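Local coordinates for protein myosin IE heavy chain (Dictyostelium discoideum, PDB 1LKX) that binds actin and hydrolyses ATP in its motor domain, an activity stimulated by actin, and may move membranes relative to actin filaments, at residues E422-I436 with V617-E629. Sequence-based numbering, arbitrary orientation.
Unlike the reference sequence in segment 422-436: E429 (reference Lys).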
ATOM      1  N   GLU A 422     -15.332  -0.377  19.257  1.00 64.66           N
ATOM      2  CA  GLU A 422     -16.129   0.682  19.884  1.00 65.81           C
ATOM      3  C   GLU A 422     -17.409   0.178  20.518  1.00 65.57           C
ATOM      4  O   GLU A 422     -17.645   0.421  21.694  1.00 64.05           O
ATOM      5  CB  GLU A 422     -16.490   1.800  18.902  1.00 67.33           C
ATOM      6  CG  GLU A 422     -17.419   2.835  19.555  1.00 69.89           C
ATOM      7  CD  GLU A 422     -17.899   3.937  18.616  1.00 70.73           C
ATOM      8  OE1 GLU A 422     -18.826   4.685  19.012  1.00 68.45           O
ATOM      9  OE2 GLU A 422     -17.347   4.057  17.498  1.00 71.96           O
ATOM     10  N   GLN A 423     -18.231  -0.511  19.735  1.00 66.92           N
ATOM     11  CA  GLN A 423     -19.497  -1.059  20.223  1.00 69.27           C
ATOM     12  C   GLN A 423     -19.326  -2.045  21.380  1.00 70.55           C
ATOM     13  O   GLN A 423     -20.001  -1.955  22.415  1.00 70.42           O
ATOM     14  CB  GLN A 423     -20.241  -1.779  19.097  1.00 69.31           C
ATOM     15  CG  GLN A 423     -21.063  -0.900  18.189  1.00 70.07           C
ATOM     16  CD  GLN A 423     -22.052  -1.709  17.376  1.00 70.71           C
ATOM     17  OE1 GLN A 423     -21.670  -2.472  16.491  1.00 71.40           O
ATOM     18  NE2 GLN A 423     -23.333  -1.558  17.684  1.00 71.70           N
ATOM     19  N   GLU A 424     -18.429  -3.002  21.182  1.00 71.81           N
ATOM     20  CA  GLU A 424     -18.168  -4.010  22.185  1.00 73.41           C
ATOM     21  C   GLU A 424     -17.872  -3.391  23.537  1.00 74.27           C
ATOM     22  O   GLU A 424     -18.044  -4.035  24.572  1.00 74.66           O
ATOM     23  CB  GLU A 424     -17.022  -4.906  21.727  1.00 74.18           C
ATOM     24  CG  GLU A 424     -17.434  -5.790  20.565  1.00 75.41           C
ATOM     25  CD  GLU A 424     -16.464  -6.918  20.306  1.00 76.76           C
ATOM     26  OE1 GLU A 424     -16.829  -7.832  19.536  1.00 76.25           O
ATOM     27  OE2 GLU A 424     -15.346  -6.890  20.868  1.00 77.77           O
ATOM     28  N   GLU A 425     -17.432  -2.138  23.532  1.00 75.30           N
ATOM     29  CA  GLU A 425     -17.153  -1.448  24.782  1.00 76.22           C
ATOM     30  C   GLU A 425     -18.488  -1.029  25.387  1.00 75.73           C
ATOM     31  O   GLU A 425     -18.810  -1.396  26.510  1.00 75.87           O
ATOM     32  CB  GLU A 425     -16.287  -0.203  24.547  1.00 77.59           C
ATOM     33  CG  GLU A 425     -15.888   0.529  25.835  1.00 79.57           C
ATOM     34  CD  GLU A 425     -15.178   1.859  25.583  1.00 80.99           C
ATOM     35  OE1 GLU A 425     -15.773   2.742  24.927  1.00 81.27           O
ATOM     36  OE2 GLU A 425     -14.029   2.024  26.046  1.00 82.00           O
ATOM     37  N   TYR A 426     -19.271  -0.277  24.624  1.00 75.19           N
ATOM     38  CA  TYR A 426     -20.554   0.202  25.103  1.00 75.18           C
ATOM     39  C   TYR A 426     -21.294  -0.763  26.019  1.00 76.15           C
ATOM     40  O   TYR A 426     -21.909  -0.342  26.999  1.00 76.31           O
ATOM     41  CB  TYR A 426     -21.446   0.599  23.929  1.00 73.48           C
ATOM     42  CG  TYR A 426     -21.045   1.906  23.290  1.00 72.24           C
ATOM     43  CD1 TYR A 426     -20.364   2.881  24.017  1.00 71.71           C
ATOM     44  CD2 TYR A 426     -21.376   2.184  21.967  1.00 72.92           C
ATOM     45  CE1 TYR A 426     -20.022   4.101  23.437  1.00 72.25           C
ATOM     46  CE2 TYR A 426     -21.043   3.402  21.380  1.00 72.81           C
ATOM     47  CZ  TYR A 426     -20.366   4.351  22.118  1.00 72.69           C
ATOM     48  OH  TYR A 426     -20.034   5.545  21.532  1.00 72.97           O
ATOM     49  N   VAL A 427     -21.240  -2.053  25.726  1.00 76.79           N
ATOM     50  CA  VAL A 427     -21.928  -2.997  26.589  1.00 78.10           C
ATOM     51  C   VAL A 427     -21.044  -3.369  27.773  1.00 79.74           C
ATOM     52  O   VAL A 427     -21.480  -3.344  28.921  1.00 79.44           O
ATOM     53  CB  VAL A 427     -22.344  -4.268  25.813  1.00 77.36           C
ATOM     54  CG1 VAL A 427     -23.063  -3.866  24.543  1.00 76.58           C
ATOM     55  CG2 VAL A 427     -21.131  -5.132  25.497  1.00 77.58           C
ATOM     56  N   ARG A 428     -19.789  -3.687  27.482  1.00 82.32           N
ATOM     57  CA  ARG A 428     -18.819  -4.075  28.499  1.00 85.09           C
ATOM     58  C   ARG A 428     -18.725  -3.050  29.634  1.00 86.63           C
ATOM     59  O   ARG A 428     -18.356  -3.395  30.761  1.00 86.52           O
ATOM     60  CB  ARG A 428     -17.449  -4.289  27.832  1.00 85.65           C
ATOM     61  CG  ARG A 428     -16.330  -4.735  28.764  1.00 86.02           C
ATOM     62  CD  ARG A 428     -15.103  -5.223  27.985  1.00 85.74           C
ATOM     63  NE  ARG A 428     -14.630  -4.259  26.987  1.00 85.32           N
ATOM     64  CZ  ARG A 428     -14.282  -3.000  27.247  1.00 84.97           C
ATOM     65  NH1 ARG A 428     -14.347  -2.520  28.483  1.00 84.23           N
ATOM     66  NH2 ARG A 428     -13.869  -2.212  26.264  1.00 85.19           N
ATOM     67  N   GLU A 429     -19.055  -1.796  29.332  1.00 88.68           N
ATOM     68  CA  GLU A 429     -19.041  -0.722  30.329  1.00 90.34           C
ATOM     69  C   GLU A 429     -20.442  -0.605  30.903  1.00 91.03           C
ATOM     70  O   GLU A 429     -20.649  -0.018  31.972  1.00 90.97           O
ATOM     71  CB  GLU A 429     -18.653   0.623  29.701  1.00 91.20           C
ATOM     72  CG  GLU A 429     -17.177   1.002  29.800  1.00 93.39           C
ATOM     73  CD  GLU A 429     -16.667   1.114  31.238  1.00 94.06           C
ATOM     74  OE1 GLU A 429     -15.676   1.853  31.456  1.00 93.92           O
ATOM     75  OE2 GLU A 429     -17.240   0.460  32.140  1.00 94.52           O
ATOM     76  N   GLY A 430     -21.400  -1.163  30.167  1.00 91.48           N
ATOM     77  CA  GLY A 430     -22.786  -1.136  30.591  1.00 91.97           C
ATOM     78  C   GLY A 430     -23.500   0.152  30.235  1.00 92.08           C
ATOM     79  O   GLY A 430     -24.086   0.800  31.102  1.00 92.87           O
ATOM     80  N   ILE A 431     -23.451   0.529  28.963  1.00 91.79           N
ATOM     81  CA  ILE A 431     -24.113   1.747  28.513  1.00 91.33           C
ATOM     82  C   ILE A 431     -25.241   1.402  27.554  1.00 91.21           C
ATOM     83  O   ILE A 431     -25.015   1.295  26.352  1.00 91.30           O
ATOM     84  CB  ILE A 431     -23.142   2.692  27.777  1.00 91.06           C
ATOM     85  CG1 ILE A 431     -21.920   2.981  28.650  1.00 90.75           C
ATOM     86  CG2 ILE A 431     -23.865   3.984  27.413  1.00 90.83           C
ATOM     87  CD1 ILE A 431     -22.250   3.655  29.959  1.00 91.22           C
ATOM     88  N   GLU A 432     -26.445   1.222  28.098  1.00 91.15           N
ATOM     89  CA  GLU A 432     -27.638   0.898  27.314  1.00 90.63           C
ATOM     90  C   GLU A 432     -27.301   1.089  25.847  1.00 89.57           C
ATOM     91  O   GLU A 432     -27.103   2.219  25.390  1.00 89.38           O
ATOM     92  CB  GLU A 432     -28.791   1.820  27.717  1.00 91.64           C
ATOM     93  CG  GLU A 432     -29.092   1.813  29.217  1.00 93.42           C
ATOM     94  CD  GLU A 432     -29.924   0.613  29.669  1.00 94.84           C
ATOM     95  OE1 GLU A 432     -31.162   0.643  29.484  1.00 95.45           O
ATOM     96  OE2 GLU A 432     -29.340  -0.357  30.208  1.00 95.26           O
ATOM     97  N   TRP A 433     -27.222  -0.014  25.114  1.00 88.01           N
ATOM     98  CA  TRP A 433     -26.846   0.064  23.716  1.00 86.70           C
ATOM     99  C   TRP A 433     -27.654  -0.797  22.752  1.00 85.82           C
ATOM    100  O   TRP A 433     -27.809  -2.001  22.952  1.00 85.27           O
ATOM    101  CB  TRP A 433     -25.348  -0.279  23.587  1.00 86.34           C
ATOM    102  CG  TRP A 433     -24.782  -0.069  22.211  1.00 85.13           C
ATOM    103  CD1 TRP A 433     -24.357  -1.030  21.339  1.00 84.48           C
ATOM    104  CD2 TRP A 433     -24.643   1.180  21.531  1.00 84.27           C
ATOM    105  NE1 TRP A 433     -23.967  -0.456  20.156  1.00 83.67           N
ATOM    106  CE2 TRP A 433     -24.133   0.900  20.247  1.00 83.82           C
ATOM    107  CE3 TRP A 433     -24.903   2.510  21.883  1.00 84.13           C
ATOM    108  CZ2 TRP A 433     -23.878   1.902  19.313  1.00 84.37           C
ATOM    109  CZ3 TRP A 433     -24.649   3.503  20.956  1.00 84.48           C
ATOM    110  CH2 TRP A 433     -24.142   3.194  19.685  1.00 84.62           C
ATOM    111  N   LYS A 434     -28.176  -0.169  21.705  1.00 85.50           N
ATOM    112  CA  LYS A 434     -28.913  -0.901  20.687  1.00 85.73           C
ATOM    113  C   LYS A 434     -27.853  -1.402  19.711  1.00 86.15           C
ATOM    114  O   LYS A 434     -27.390  -0.650  18.841  1.00 87.03           O
ATOM    115  CB  LYS A 434     -29.922   0.006  19.973  1.00 85.42           C
ATOM    116  CG  LYS A 434     -29.445   1.425  19.705  1.00 85.89           C
ATOM    117  CD  LYS A 434     -30.549   2.222  19.025  1.00 85.65           C
ATOM    118  CE  LYS A 434     -30.341   3.716  19.174  1.00 85.96           C
ATOM    119  NZ  LYS A 434     -30.467   4.150  20.592  1.00 86.57           N
ATOM    120  N   ASN A 435     -27.457  -2.665  19.879  1.00 84.87           N
ATOM    121  CA  ASN A 435     -26.430  -3.284  19.044  1.00 83.37           C
ATOM    122  C   ASN A 435     -26.625  -3.031  17.547  1.00 81.53           C
ATOM    123  O   ASN A 435     -27.462  -3.661  16.904  1.00 80.74           O
ATOM    124  CB  ASN A 435     -26.381  -4.794  19.310  1.00 84.98           C
ATOM    125  CG  ASN A 435     -24.998  -5.400  19.047  1.00 86.88           C
ATOM    126  OD1 ASN A 435     -24.836  -6.626  19.028  1.00 87.29           O
ATOM    127  ND2 ASN A 435     -23.993  -4.539  18.860  1.00 87.10           N
ATOM    128  N   ILE A 436     -25.842  -2.104  17.000  1.00 79.95           N
ATOM    129  CA  ILE A 436     -25.903  -1.774  15.580  1.00 77.87           C
ATOM    130  C   ILE A 436     -25.050  -2.808  14.855  1.00 77.52           C
ATOM    131  O   ILE A 436     -23.821  -2.746  14.907  1.00 76.99           O
ATOM    132  CB  ILE A 436     -25.323  -0.372  15.314  1.00 76.57           C
ATOM    133  CG1 ILE A 436     -25.898   0.620  16.324  1.00 76.91           C
ATOM    134  CG2 ILE A 436     -25.657   0.072  13.904  1.00 75.47           C
ATOM    135  CD1 ILE A 436     -25.431   2.040  16.131  1.00 77.82           C
ATOM    136  N   VAL A 617     -21.842   5.962  10.389  1.00 56.60           N
ATOM    137  CA  VAL A 617     -22.657   7.118  10.728  1.00 56.81           C
ATOM    138  C   VAL A 617     -23.664   6.648  11.761  1.00 57.55           C
ATOM    139  O   VAL A 617     -23.934   7.330  12.744  1.00 58.93           O
ATOM    140  CB  VAL A 617     -23.448   7.644   9.512  1.00 55.35           C
ATOM    141  CG1 VAL A 617     -23.905   9.060   9.769  1.00 55.34           C
ATOM    142  CG2 VAL A 617     -22.607   7.584   8.273  1.00 56.12           C
ATOM    143  N   ARG A 618     -24.218   5.466  11.534  1.00 57.94           N
ATOM    144  CA  ARG A 618     -25.201   4.913  12.445  1.00 58.42           C
ATOM    145  C   ARG A 618     -24.611   4.820  13.852  1.00 58.29           C
ATOM    146  O   ARG A 618     -25.122   5.449  14.777  1.00 58.97           O
ATOM    147  CB  ARG A 618     -25.658   3.541  11.942  1.00 59.44           C
ATOM    148  CG  ARG A 618     -27.031   3.111  12.441  1.00 62.23           C
ATOM    149  CD  ARG A 618     -27.527   1.851  11.724  1.00 64.49           C
ATOM    150  NE  ARG A 618     -27.554   2.033  10.272  1.00 67.18           N
ATOM    151  CZ  ARG A 618     -28.415   2.814   9.623  1.00 69.86           C
ATOM    152  NH1 ARG A 618     -29.340   3.492  10.289  1.00 71.41           N
ATOM    153  NH2 ARG A 618     -28.344   2.931   8.303  1.00 71.52           N
ATOM    154  N   VAL A 619     -23.535   4.054  14.016  1.00 57.93           N
ATOM    155  CA  VAL A 619     -22.903   3.911  15.327  1.00 57.82           C
ATOM    156  C   VAL A 619     -22.592   5.284  15.904  1.00 59.67           C
ATOM    157  O   VAL A 619     -22.975   5.591  17.029  1.00 60.00           O
ATOM    158  CB  VAL A 619     -21.578   3.097  15.251  1.00 56.17           C
ATOM    159  CG1 VAL A 619     -20.735   3.344  16.493  1.00 54.62           C
ATOM    160  CG2 VAL A 619     -21.878   1.624  15.137  1.00 53.45           C
ATOM    161  N   ARG A 620     -21.900   6.106  15.122  1.00 62.03           N
ATOM    162  CA  ARG A 620     -21.517   7.452  15.545  1.00 64.44           C
ATOM    163  C   ARG A 620     -22.719   8.212  16.123  1.00 66.27           C
ATOM    164  O   ARG A 620     -22.590   9.005  17.064  1.00 66.35           O
ATOM    165  CB  ARG A 620     -20.937   8.220  14.356  1.00 64.16           C
ATOM    166  CG  ARG A 620     -20.061   9.403  14.737  1.00 64.90           C
ATOM    167  CD  ARG A 620     -18.783   8.942  15.416  1.00 64.34           C
ATOM    168  NE  ARG A 620     -19.019   8.430  16.762  1.00 64.45           N
ATOM    169  CZ  ARG A 620     -18.314   7.446  17.312  1.00 65.52           C
ATOM    170  NH1 ARG A 620     -17.337   6.863  16.627  1.00 66.47           N
ATOM    171  NH2 ARG A 620     -18.570   7.057  18.554  1.00 65.69           N
ATOM    172  N   ARG A 621     -23.890   7.978  15.546  1.00 67.80           N
ATOM    173  CA  ARG A 621     -25.087   8.621  16.046  1.00 69.11           C
ATOM    174  C   ARG A 621     -25.406   8.026  17.412  1.00 70.36           C
ATOM    175  O   ARG A 621     -24.982   8.565  18.434  1.00 71.83           O
ATOM    176  CB  ARG A 621     -26.247   8.412  15.078  1.00 68.42           C
ATOM    177  CG  ARG A 621     -26.328   9.479  14.016  1.00 67.72           C
ATOM    178  CD  ARG A 621     -27.491   9.229  13.105  1.00 67.88           C
ATOM    179  NE  ARG A 621     -27.849  10.427  12.360  1.00 68.64           N
ATOM    180  CZ  ARG A 621     -28.334  11.532  12.915  1.00 68.49           C
ATOM    181  NH1 ARG A 621     -28.634  12.577  12.156  1.00 67.87           N
ATOM    182  NH2 ARG A 621     -28.519  11.591  14.227  1.00 68.29           N
ATOM    183  N   ALA A 622     -26.126   6.906  17.426  1.00 70.79           N
ATOM    184  CA  ALA A 622     -26.500   6.238  18.669  1.00 71.56           C
ATOM    185  C   ALA A 622     -25.420   6.334  19.752  1.00 72.08           C
ATOM    186  O   ALA A 622     -25.729   6.469  20.937  1.00 71.72           O
ATOM    187  CB  ALA A 622     -26.827   4.771  18.385  1.00 71.58           C
ATOM    188  N   GLY A 623     -24.159   6.271  19.332  1.00 72.95           N
ATOM    189  CA  GLY A 623     -23.041   6.333  20.265  1.00 74.64           C
ATOM    190  C   GLY A 623     -22.717   7.705  20.827  1.00 75.47           C
ATOM    191  O   GLY A 623     -23.451   8.665  20.602  1.00 75.58           O
ATOM    192  N   PHE A 624     -21.607   7.795  21.558  1.00 76.23           N
ATOM    193  CA  PHE A 624     -21.182   9.053  22.169  1.00 76.99           C
ATOM    194  C   PHE A 624     -19.855   9.566  21.616  1.00 77.42           C
ATOM    195  O   PHE A 624     -18.990   8.786  21.229  1.00 77.73           O
ATOM    196  CB  PHE A 624     -21.058   8.888  23.686  1.00 76.91           C
ATOM    197  CG  PHE A 624     -22.295   8.344  24.342  1.00 76.88           C
ATOM    198  CD1 PHE A 624     -22.605   6.991  24.262  1.00 77.05           C
ATOM    199  CD2 PHE A 624     -23.154   9.187  25.041  1.00 76.87           C
ATOM    200  CE1 PHE A 624     -23.759   6.483  24.872  1.00 77.00           C
ATOM    201  CE2 PHE A 624     -24.309   8.689  25.653  1.00 76.93           C
ATOM    202  CZ  PHE A 624     -24.612   7.336  25.569  1.00 76.50           C
ATOM    203  N   ALA A 625     -19.698  10.886  21.592  1.00 78.60           N
ATOM    204  CA  ALA A 625     -18.480  11.513  21.089  1.00 79.26           C
ATOM    205  C   ALA A 625     -17.266  10.883  21.732  1.00 80.16           C
ATOM    206  O   ALA A 625     -16.631  10.020  21.141  1.00 80.95           O
ATOM    207  CB  ALA A 625     -18.499  13.002  21.376  1.00 78.96           C
ATOM    208  N   GLY A 626     -16.947  11.317  22.946  1.00 81.46           N
ATOM    209  CA  GLY A 626     -15.796  10.771  23.643  1.00 83.44           C
ATOM    210  C   GLY A 626     -16.160   9.984  24.891  1.00 84.85           C
ATOM    211  O   GLY A 626     -17.157  10.284  25.553  1.00 85.13           O
ATOM    212  N   ARG A 627     -15.350   8.971  25.206  1.00 86.08           N
ATOM    213  CA  ARG A 627     -15.554   8.126  26.383  1.00 86.61           C
ATOM    214  C   ARG A 627     -14.328   8.223  27.276  1.00 87.09           C
ATOM    215  O   ARG A 627     -13.582   7.259  27.433  1.00 86.44           O
ATOM    216  CB  ARG A 627     -15.782   6.661  25.982  1.00 86.73           C
ATOM    217  CG  ARG A 627     -14.631   5.989  25.231  1.00 87.13           C
ATOM    218  CD  ARG A 627     -14.403   6.622  23.866  1.00 87.26           C
ATOM    219  NE  ARG A 627     -15.653   6.773  23.124  1.00 86.98           N
ATOM    220  CZ  ARG A 627     -16.437   5.763  22.766  1.00 86.96           C
ATOM    221  NH1 ARG A 627     -16.099   4.519  23.079  1.00 87.26           N
ATOM    222  NH2 ARG A 627     -17.561   5.994  22.100  1.00 86.56           N
ATOM    223  N   ILE A 628     -14.127   9.403  27.855  1.00 88.59           N
ATOM    224  CA  ILE A 628     -12.981   9.647  28.722  1.00 90.44           C
ATOM    225  C   ILE A 628     -13.055   8.799  29.987  1.00 91.78           C
ATOM    226  O   ILE A 628     -14.048   8.820  30.715  1.00 91.40           O
ATOM    227  CB  ILE A 628     -12.873  11.149  29.109  1.00 90.08           C
ATOM    228  CG1 ILE A 628     -12.991  12.021  27.848  1.00 90.07           C
ATOM    229  CG2 ILE A 628     -11.538  11.410  29.809  1.00 88.97           C
ATOM    230  CD1 ILE A 628     -12.970  13.525  28.097  1.00 88.91           C
ATOM    231  N   GLU A 629     -11.989   8.041  30.222  1.00 93.74           N
ATOM    232  CA  GLU A 629     -11.872   7.164  31.380  1.00 95.28           C
ATOM    233  C   GLU A 629     -12.175   7.977  32.636  1.00 96.85           C
ATOM    234  O   GLU A 629     -12.152   9.208  32.594  1.00 97.44           O
ATOM    235  CB  GLU A 629     -10.448   6.604  31.431  1.00 94.99           C
ATOM    236  CG  GLU A 629      -9.938   6.124  30.068  1.00 93.81           C
ATOM    237  CD  GLU A 629      -8.429   6.221  29.935  1.00 93.22           C
ATOM    238  OE1 GLU A 629      -7.901   7.329  30.153  1.00 92.53           O
ATOM    239  OE2 GLU A 629      -7.771   5.205  29.609  1.00 92.73           O
TER
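Helix 422-430 passes helix 617-622 at an axis distance of 11.6 Å and an angle of 27°, and the loop beyond it folds back until the CA atoms of I436 and V619 are 6.4 Å apart. In the myosin motor fold these are the end of the relay helix with its loop, and the SH1 helix running on toward the converter, whose strand 677-679 also packs on this junction through F678. At the centre is a salt-bridge network. The extended side chain of E422, CG anti to its backbone N (chi1 175°), presents its carboxylate to R620 with the two planes nearly parallel; OE2 accepts from R620 NH1 at 2.9 Å. The guanidinium plane of R627 stands almost perpendicular to that carboxylate, with NH2 3.6 Å from E422 OE1, while its NH1 reaches E425 OE1 at 2.6 Å. An alanine at E422 removes the carboxylate, which would probably leave R620 without its charge partner and less firmly fixed in its rotation. Beside the network, the Y426 hydroxyl takes the backbone N-H of F624 (N to OH 2.7 Å, 167° at the hydrogen). Y426 CD2 sits over the centre of one face of the W433 ring, whose outer edge meets the backbone around A622 and G623. I436 CD1 packs on V619 CG2. F624 turns its own edge to the face of Y426, and its CE1 sits 3.6 Å from I431 CG2.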